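PDB 5ICU: CopC from Methylosinus trichosporium OB3b, which binds copper(II) and probably serves as a periplasmic copper-binding protein in metal homeostasis. Local coordinates for residues Ser2-Ala7 with Gly89-Thr94; Val75-Leu80 with His85-Lys90. All coordinates share one frame; numbering follows the deposited sequence.

Contact 1. Residues Ser2-Ala7 with Gly89-Thr94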
ATOM      1  N   SER A   2       0.838  15.753  -1.962  1.00  7.67           N
ATOM      2  CA  SER A   2       1.881  14.734  -2.063  1.00  7.28           C
ATOM      3  C   SER A   2       1.305  13.561  -2.784  1.00  6.99           C
ATOM      4  O   SER A   2       0.691  12.696  -2.203  1.00  7.19           O
ATOM      5  CB  SER A   2       2.362  14.370  -0.679  1.00  7.03           C
ATOM      6  OG  SER A   2       3.025  15.492  -0.142  1.00  7.31           O
ATOM      7  N   PHE A   3       1.405  13.575  -4.103  1.00  6.84           N
ATOM      8  CA  PHE A   3       0.844  12.514  -4.938  1.00  6.73           C
ATOM      9  C   PHE A   3       1.683  11.257  -4.925  1.00  6.68           C
ATOM     10  O   PHE A   3       2.895  11.320  -4.808  1.00  6.91           O
ATOM     11  CB  PHE A   3       0.718  13.016  -6.372  1.00  6.95           C
ATOM     12  CG  PHE A   3      -0.354  14.087  -6.563  1.00  7.08           C
ATOM     13  CD1 PHE A   3      -1.677  13.778  -6.291  1.00  7.04           C
ATOM     14  CD2 PHE A   3      -0.049  15.373  -6.959  1.00  7.25           C
ATOM     15  CE1 PHE A   3      -2.667  14.744  -6.426  1.00  7.28           C
ATOM     16  CE2 PHE A   3      -1.070  16.344  -7.112  1.00  7.50           C
ATOM     17  CZ  PHE A   3      -2.378  15.974  -6.840  1.00  7.46           C
ATOM     18  N   LEU A   4       1.080  10.089  -5.139  1.00  6.53           N
ATOM     19  CA  LEU A   4       1.858   8.871  -5.238  1.00  6.74           C
ATOM     20  C   LEU A   4       2.772   8.952  -6.455  1.00  7.30           C
ATOM     21  O   LEU A   4       2.322   9.292  -7.574  1.00  7.31           O
ATOM     22  CB  LEU A   4       0.915   7.667  -5.422  1.00  6.68           C
ATOM     23  CG  LEU A   4       1.606   6.304  -5.366  1.00  6.93           C
ATOM     24  CD1 LEU A   4       2.075   5.918  -3.958  1.00  7.13           C
ATOM     25  CD2 LEU A   4       0.668   5.232  -5.927  1.00  7.07           C
ATOM     26  N   VAL A   5       4.058   8.600  -6.264  1.00  7.64           N
ATOM     27  CA  VAL A   5       4.991   8.533  -7.394  1.00  8.40           C
ATOM     28  C   VAL A   5       5.649   7.198  -7.582  1.00  9.11           C
ATOM     29  O   VAL A   5       6.194   6.952  -8.652  1.00  9.94           O
ATOM     30  CB  VAL A   5       6.052   9.652  -7.352  1.00  8.63           C
ATOM     31  CG1 VAL A   5       5.385  11.024  -7.413  1.00  8.54           C
ATOM     32  CG2 VAL A   5       6.979   9.502  -6.156  1.00  8.65           C
ATOM     33  N   ASP A   6       5.617   6.334  -6.591  1.00  9.60           N
ATOM     34  CA  ASP A   6       6.129   4.964  -6.732  1.00 10.48           C
ATOM     35  C   ASP A   6       5.485   4.074  -5.705  1.00  9.55           C
ATOM     36  O   ASP A   6       5.126   4.528  -4.654  1.00  8.98           O
ATOM     37  CB  ASP A   6       7.662   4.936  -6.576  1.00 12.69           C
ATOM     38  CG  ASP A   6       8.314   3.736  -7.279  1.00 15.03           C
ATOM     39  OD1 ASP A   6       7.644   2.960  -7.982  1.00 17.42           O
ATOM     40  OD2 ASP A   6       9.536   3.593  -7.100  1.00 20.25           O
ATOM     41  N   ALA A   7       5.388   2.787  -5.990  1.00  9.17           N
ATOM     42  CA  ALA A   7       4.823   1.838  -5.052  1.00  8.93           C
ATOM     43  C   ALA A   7       5.401   0.464  -5.300  1.00  9.38           C
ATOM     44  O   ALA A   7       5.742   0.135  -6.434  1.00 10.14           O
ATOM     45  CB  ALA A   7       3.328   1.798  -5.205  1.00  8.54           C
ATOM     46  N   GLY A  89      -5.845   7.604  -3.090  1.00  4.55           N
ATOM     47  CA  GLY A  89      -5.652   6.850  -4.330  1.00  4.69           C
ATOM     48  C   GLY A  89      -5.778   5.373  -4.012  1.00  4.58           C
ATOM     49  O   GLY A  89      -6.085   4.959  -2.901  1.00  4.60           O
ATOM     50  N   LYS A  90      -5.561   4.563  -5.035  1.00  4.69           N
ATOM     51  CA  LYS A  90      -5.818   3.134  -4.981  1.00  4.76           C
ATOM     52  C   LYS A  90      -5.272   2.445  -6.228  1.00  4.96           C
ATOM     53  O   LYS A  90      -5.248   3.047  -7.286  1.00  4.92           O
ATOM     54  CB  LYS A  90      -7.294   2.809  -4.770  1.00  4.81           C
ATOM     55  CG  LYS A  90      -8.253   3.227  -5.887  1.00  5.03           C
ATOM     56  CD  LYS A  90      -8.520   4.725  -5.906  1.00  5.14           C
ATOM     57  CE  LYS A  90      -9.645   5.102  -6.820  1.00  5.43           C
ATOM     58  NZ  LYS A  90      -9.802   6.574  -6.882  1.00  5.50           N
ATOM     59  N   TYR A  91      -4.859   1.208  -6.060  1.00  5.27           N
ATOM     60  CA  TYR A  91      -4.434   0.395  -7.205  1.00  5.68           C
ATOM     61  C   TYR A  91      -4.535  -1.077  -6.885  1.00  6.06           C
ATOM     62  O   TYR A  91      -4.636  -1.430  -5.727  1.00  5.69           O
ATOM     63  CB  TYR A  91      -3.006   0.760  -7.634  1.00  5.92           C
ATOM     64  CG  TYR A  91      -1.934   0.441  -6.580  1.00  6.07           C
ATOM     65  CD1 TYR A  91      -1.334  -0.825  -6.518  1.00  6.25           C
ATOM     66  CD2 TYR A  91      -1.492   1.388  -5.650  1.00  6.22           C
ATOM     67  CE1 TYR A  91      -0.378  -1.115  -5.541  1.00  6.52           C
ATOM     68  CE2 TYR A  91      -0.547   1.104  -4.707  1.00  6.66           C
ATOM     69  CZ  TYR A  91       0.030  -0.148  -4.659  1.00  6.63           C
ATOM     70  OH  TYR A  91       1.002  -0.436  -3.728  1.00  7.64           O
ATOM     71  N   GLU A  92      -4.500  -1.910  -7.915  1.00  7.22           N
ATOM     72  CA  GLU A  92      -4.638  -3.345  -7.763  1.00  8.25           C
ATOM     73  C   GLU A  92      -3.295  -4.027  -7.955  1.00  8.34           C
ATOM     74  O   GLU A  92      -2.440  -3.536  -8.684  1.00  8.76           O
ATOM     75  CB  GLU A  92      -5.657  -3.861  -8.775  1.00  9.34           C
ATOM     76  CG  GLU A  92      -5.991  -5.345  -8.726  1.00 10.70           C
ATOM     77  CD  GLU A  92      -5.208  -6.237  -9.673  0.50 11.53           C
ATOM     78  OE1 GLU A  92      -4.600  -5.769 -10.663  0.50 12.95           O
ATOM     79  OE2 GLU A  92      -5.200  -7.452  -9.431  0.50 12.09           O
ATOM     80  N   PHE A  93      -3.119  -5.170  -7.296  1.00  8.26           N
ATOM     81  CA  PHE A  93      -1.995  -6.081  -7.618  1.00  8.51           C
ATOM     82  C   PHE A  93      -2.466  -7.494  -7.377  1.00  8.68           C
ATOM     83  O   PHE A  93      -3.461  -7.706  -6.733  1.00  8.78           O
ATOM     84  CB  PHE A  93      -0.719  -5.760  -6.849  1.00  8.55           C
ATOM     85  CG  PHE A  93      -0.761  -6.140  -5.406  1.00  8.43           C
ATOM     86  CD1 PHE A  93      -1.284  -5.297  -4.472  1.00  8.54           C
ATOM     87  CD2 PHE A  93      -0.262  -7.380  -4.975  1.00  8.79           C
ATOM     88  CE1 PHE A  93      -1.314  -5.643  -3.139  1.00  8.44           C
ATOM     89  CE2 PHE A  93      -0.293  -7.731  -3.656  1.00  8.60           C
ATOM     90  CZ  PHE A  93      -0.818  -6.878  -2.715  1.00  8.67           C
ATOM     91  N   THR A  94      -1.725  -8.454  -7.935  1.00  8.93           N
ATOM     92  CA  THR A  94      -2.078  -9.869  -7.822  1.00  8.98           C
ATOM     93  C   THR A  94      -0.942 -10.668  -7.236  1.00  8.56           C
ATOM     94  O   THR A  94       0.220 -10.474  -7.609  1.00  8.61           O
ATOM     95  CB  THR A  94      -2.449 -10.434  -9.200  1.00  9.59           C
ATOM     96  OG1 THR A  94      -3.585  -9.726  -9.734  1.00 10.59           O
ATOM     97  CG2 THR A  94      -2.830 -11.906  -9.060  1.00 10.10           C
TER

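Contact 2. Residues Val75-Leu80 with His85-Lys90. With CU (copper (II) ion), chain B.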
ATOM      1  N   VAL A  75      -4.826  -1.976  -2.981  1.00  5.99           N
ATOM      2  CA  VAL A  75      -4.238  -1.097  -2.009  1.00  5.94           C
ATOM      3  C   VAL A  75      -4.942   0.214  -2.164  1.00  5.77           C
ATOM      4  O   VAL A  75      -4.938   0.773  -3.263  1.00  6.09           O
ATOM      5  CB  VAL A  75      -2.733  -0.906  -2.288  1.00  6.10           C
ATOM      6  CG1 VAL A  75      -2.185   0.151  -1.339  1.00  6.14           C
ATOM      7  CG2 VAL A  75      -1.973  -2.227  -2.153  1.00  6.34           C
ATOM      8  N   LYS A  76      -5.506   0.729  -1.072  1.00  5.43           N
ATOM      9  CA  LYS A  76      -6.012   2.103  -1.089  1.00  5.39           C
ATOM     10  C   LYS A  76      -5.282   2.901  -0.054  1.00  5.27           C
ATOM     11  O   LYS A  76      -4.783   2.360   0.915  1.00  5.35           O
ATOM     12  CB  LYS A  76      -7.523   2.171  -0.915  1.00  5.71           C
ATOM     13  CG  LYS A  76      -8.084   1.721   0.411  1.00  6.00           C
ATOM     14  CD  LYS A  76      -9.606   1.861   0.489  1.00  6.40           C
ATOM     15  CE  LYS A  76     -10.153   1.641   1.897  1.00  6.81           C
ATOM     16  NZ  LYS A  76     -11.645   1.760   1.954  1.00  7.49           N
ATOM     17  N   PHE A  77      -5.224   4.201  -0.257  1.00  4.98           N
ATOM     18  CA  PHE A  77      -4.487   5.080   0.656  1.00  4.84           C
ATOM     19  C   PHE A  77      -5.157   6.422   0.752  1.00  4.72           C
ATOM     20  O   PHE A  77      -5.722   6.898  -0.203  1.00  4.70           O
ATOM     21  CB  PHE A  77      -3.002   5.182   0.312  1.00  4.91           C
ATOM     22  CG  PHE A  77      -2.737   5.649  -1.080  1.00  4.96           C
ATOM     23  CD1 PHE A  77      -2.622   4.719  -2.110  1.00  4.96           C
ATOM     24  CD2 PHE A  77      -2.606   7.006  -1.420  1.00  5.06           C
ATOM     25  CE1 PHE A  77      -2.413   5.102  -3.412  1.00  5.17           C
ATOM     26  CE2 PHE A  77      -2.376   7.393  -2.734  1.00  5.17           C
ATOM     27  CZ  PHE A  77      -2.315   6.439  -3.722  1.00  5.19           C
ATOM     28  N   ARG A  78      -5.029   7.030   1.934  1.00  4.67           N
ATOM     29  CA  ARG A  78      -5.581   8.343   2.153  1.00  5.01           C
ATOM     30  C   ARG A  78      -4.620   9.043   3.097  1.00  4.92           C
ATOM     31  O   ARG A  78      -4.543   8.685   4.290  1.00  5.09           O
ATOM     32  CB  ARG A  78      -6.962   8.183   2.745  1.00  5.20           C
ATOM     33  CG  ARG A  78      -7.799   9.527   2.734  1.00  5.47           C
ATOM     34  CD  ARG A  78      -9.281   9.300   2.997  1.00  5.77           C
ATOM     35  NE  ARG A  78     -10.022  10.569   3.022  1.00  6.12           N
ATOM     36  CZ  ARG A  78     -10.096  11.405   4.055  1.00  6.27           C
ATOM     37  NH1 ARG A  78      -9.497  11.140   5.191  1.00  6.34           N
ATOM     38  NH2 ARG A  78     -10.784  12.546   3.944  1.00  6.61           N
ATOM     39  N   VAL A  79      -3.817   9.957   2.554  1.00  5.16           N
ATOM     40  CA  VAL A  79      -2.687  10.516   3.266  1.00  5.30           C
ATOM     41  C   VAL A  79      -2.891  11.990   3.507  1.00  5.17           C
ATOM     42  O   VAL A  79      -3.544  12.670   2.713  1.00  5.09           O
ATOM     43  CB  VAL A  79      -1.346  10.259   2.513  1.00  5.67           C
ATOM     44  CG1 VAL A  79      -1.148   8.756   2.296  1.00  5.86           C
ATOM     45  CG2 VAL A  79      -1.267  11.005   1.188  1.00  5.70           C
ATOM     46  N   LEU A  80      -2.288  12.464   4.594  1.00  5.32           N
ATOM     47  CA  LEU A  80      -2.233  13.922   4.864  1.00  5.58           C
ATOM     48  C   LEU A  80      -0.877  14.430   4.424  1.00  5.86           C
ATOM     49  O   LEU A  80       0.134  14.039   4.968  1.00  6.24           O
ATOM     50  CB  LEU A  80      -2.491  14.215   6.350  1.00  5.71           C
ATOM     51  CG  LEU A  80      -2.499  15.723   6.679  1.00  6.08           C
ATOM     52  CD1 LEU A  80      -3.550  16.480   5.952  1.00  6.46           C
ATOM     53  CD2 LEU A  80      -2.600  15.902   8.153  1.00  6.47           C
ATOM     54  N   HIS A  85      -2.809  19.116   2.624  1.00  8.48           N
ATOM     55  CA  HIS A  85      -3.839  18.643   1.682  1.00  8.16           C
ATOM     56  C   HIS A  85      -3.942  17.154   1.669  1.00  7.29           C
ATOM     57  O   HIS A  85      -2.938  16.446   1.753  1.00  7.23           O
ATOM     58  CB  HIS A  85      -3.546  19.173   0.282  1.00  8.54           C
ATOM     59  CG  HIS A  85      -3.384  20.665   0.262  1.00  9.34           C
ATOM     60  ND1 HIS A  85      -2.542  21.293  -0.610  1.00 10.03           N
ATOM     61  CD2 HIS A  85      -3.880  21.640   1.060  1.00  9.86           C
ATOM     62  CE1 HIS A  85      -2.533  22.595  -0.368  1.00 10.13           C
ATOM     63  NE2 HIS A  85      -3.345  22.827   0.635  1.00 10.29           N
ATOM     64  N   ILE A  86      -5.171  16.678   1.612  1.00  6.73           N
ATOM     65  CA  ILE A  86      -5.442  15.244   1.641  1.00  6.42           C
ATOM     66  C   ILE A  86      -5.397  14.685   0.225  1.00  6.23           C
ATOM     67  O   ILE A  86      -5.941  15.277  -0.705  1.00  6.92           O
ATOM     68  CB  ILE A  86      -6.824  14.980   2.273  1.00  6.54           C
ATOM     69  CG1 ILE A  86      -6.876  15.560   3.685  1.00  6.48           C
ATOM     70  CG2 ILE A  86      -7.160  13.497   2.252  1.00  6.56           C
ATOM     71  CD1 ILE A  86      -8.278  15.719   4.216  1.00  6.61           C
ATOM     72  N   VAL A  87      -4.745  13.532   0.097  1.00  5.68           N
ATOM     73  CA  VAL A  87      -4.649  12.790  -1.148  1.00  5.59           C
ATOM     74  C   VAL A  87      -5.166  11.357  -0.939  1.00  5.33           C
ATOM     75  O   VAL A  87      -4.699  10.646  -0.032  1.00  5.50           O
ATOM     76  CB  VAL A  87      -3.201  12.764  -1.673  1.00  5.64           C
ATOM     77  CG1 VAL A  87      -3.054  11.808  -2.841  1.00  5.91           C
ATOM     78  CG2 VAL A  87      -2.720  14.176  -2.032  1.00  5.84           C
ATOM     79  N   GLU A  88      -6.108  10.934  -1.774  1.00  5.19           N
ATOM     80  CA  GLU A  88      -6.547   9.557  -1.858  1.00  5.09           C
ATOM     81  C   GLU A  88      -6.104   8.920  -3.147  1.00  4.79           C
ATOM     82  O   GLU A  88      -6.048   9.575  -4.195  1.00  4.86           O
ATOM     83  CB  GLU A  88      -8.070   9.427  -1.743  1.00  5.42           C
ATOM     84  CG  GLU A  88      -8.882   9.975  -2.903  1.00  5.95           C
ATOM     85  CD  GLU A  88      -9.065   9.115  -4.128  1.00  6.36           C
ATOM     86  OE1 GLU A  88      -8.955   7.914  -4.098  1.00  6.55           O
ATOM     87  OE2 GLU A  88      -9.482   9.694  -5.198  1.00  7.41           O
ATOM     88  N   GLY A  89      -5.845   7.604  -3.090  1.00  4.55           N
ATOM     89  CA  GLY A  89      -5.652   6.850  -4.330  1.00  4.69           C
ATOM     90  C   GLY A  89      -5.778   5.373  -4.012  1.00  4.58           C
ATOM     91  O   GLY A  89      -6.085   4.959  -2.901  1.00  4.60           O
ATOM     92  N   LYS A  90      -5.561   4.563  -5.035  1.00  4.69           N
ATOM     93  CA  LYS A  90      -5.818   3.134  -4.981  1.00  4.76           C
ATOM     94  C   LYS A  90      -5.272   2.445  -6.228  1.00  4.96           C
ATOM     95  O   LYS A  90      -5.248   3.047  -7.286  1.00  4.92           O
ATOM     96  CB  LYS A  90      -7.294   2.809  -4.770  1.00  4.81           C
ATOM     97  CG  LYS A  90      -8.253   3.227  -5.887  1.00  5.03           C
ATOM     98  CD  LYS A  90      -8.520   4.725  -5.906  1.00  5.14           C
ATOM     99  CE  LYS A  90      -9.645   5.102  -6.820  1.00  5.43           C
ATOM    100  NZ  LYS A  90      -9.802   6.574  -6.882  1.00  5.50           N
TER
HETATM  101 CU    CU B 201      -1.405  20.390  -1.934  1.00 13.96          CU
HETATM  102  O   HOH W   1      -0.920  22.186  -3.407  1.00 18.54           O

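Contact 1. Residues Ser2-Ala7 with Gly89-Thr94
The hydroxyl end of the Tyr91 ring meets the methyl group of Ala7. Ala7 CB lies 3.5 Å from Tyr91 OH and 3.9 Å from Tyr91 CZ. CB approaches the ring obliquely, in apolar contact with its CZ end. Leu4 makes a second, looser touch near the base of the same ring, with Leu4 CD2 4.4 Å from Tyr91 CD2. CG of Leu4 stands anti to the backbone N (chi1 -173°), which brings CD2 up to the ring. Both Leu4 and Ala7 start out toward strand 86-95, and Tyr91 starts out toward them. The backbones stay well apart: the CA atoms of Leu4 and Gly89, the nearest pair at that end, are 7.8 Å from each other. The two strands lie in different sheets of a cupredoxin-like beta-sandwich, and side chains fill the space between them. Strand 4-8 belongs to the three-stranded antiparallel sheet, and strand 86-95 to the mixed sheet. Between Leu4 and Ala7 the edge strand has a classic beta bulge, where Val5 and Asp6 both face Arg25. Val22 and Leu24 of strand 21-26 also pack on Tyr91, as does Val75 from its own sheet. Tyr91 is buried, and its OH makes a weak hydrogen bond to Pro9 O.

Contact 2. Residues Val75-Leu80 with His85-Lys90
Val79 N gives the shortest hydrogen bond between the two strands, 2.8 Å to Val87 O and nearly straight at 167°. The return bond, from Val87 N to Val79 O, is 3.0 Å long. Phe77 and Gly89 form the next hydrogen-bonded pair, again with two bonds. Between these pairs Arg78 faces Glu88 in a non-hydrogen-bonded position. The segments are the two arms of an antiparallel beta hairpin, strands 71-80 and 86-95, in the mixed sheet of the sandwich. Phe77 lies across the glycine: Gly89 CA sits 3.8 Å from the ring centroid, over the face, in a CH-pi contact. The torsion chi1 of 57° sets CG between the backbone N and the carbonyl carbon and folds the ring over the neighbouring strand. Gly89 has no side chain, and its backbone lies directly against the ring. With an alanine here instead of Phe77, the CH-pi contact on Gly89 CA would be gone, and a gap is likely to open over the glycine. Val79 and Val87 lie side by side on the same sheet face. On the other face Ile86 CG2 rests 4.0 Å from Arg78 CZ, over the guanidinium, and Lys90 NZ makes a salt bridge to Glu88 OE1. At the turn end His85 ND1 binds copper at 2.0 Å; His1 and Asp83 are the other protein residues of this site.

In the fold
The two contacts lie about 9 Å apart, centre to centre, and both use strand 86-95. Contact 2 pairs that strand with its neighbour 71-80 within one sheet. Contact 1 sets it against strand 4-8 of the facing sheet. The chain runs from 2-7 through 75-80 to 85-90 and 89-94, so contact 1 joins the first strand of the chain to the last. Gly89 and Lys90 belong to both contacts. Leu4 packs on Phe77, and Phe93 on Val75, tying the two together. His1, just before segment 2-7, and His85 of contact 2 meet at the copper, which links the N-terminus to the hairpin end.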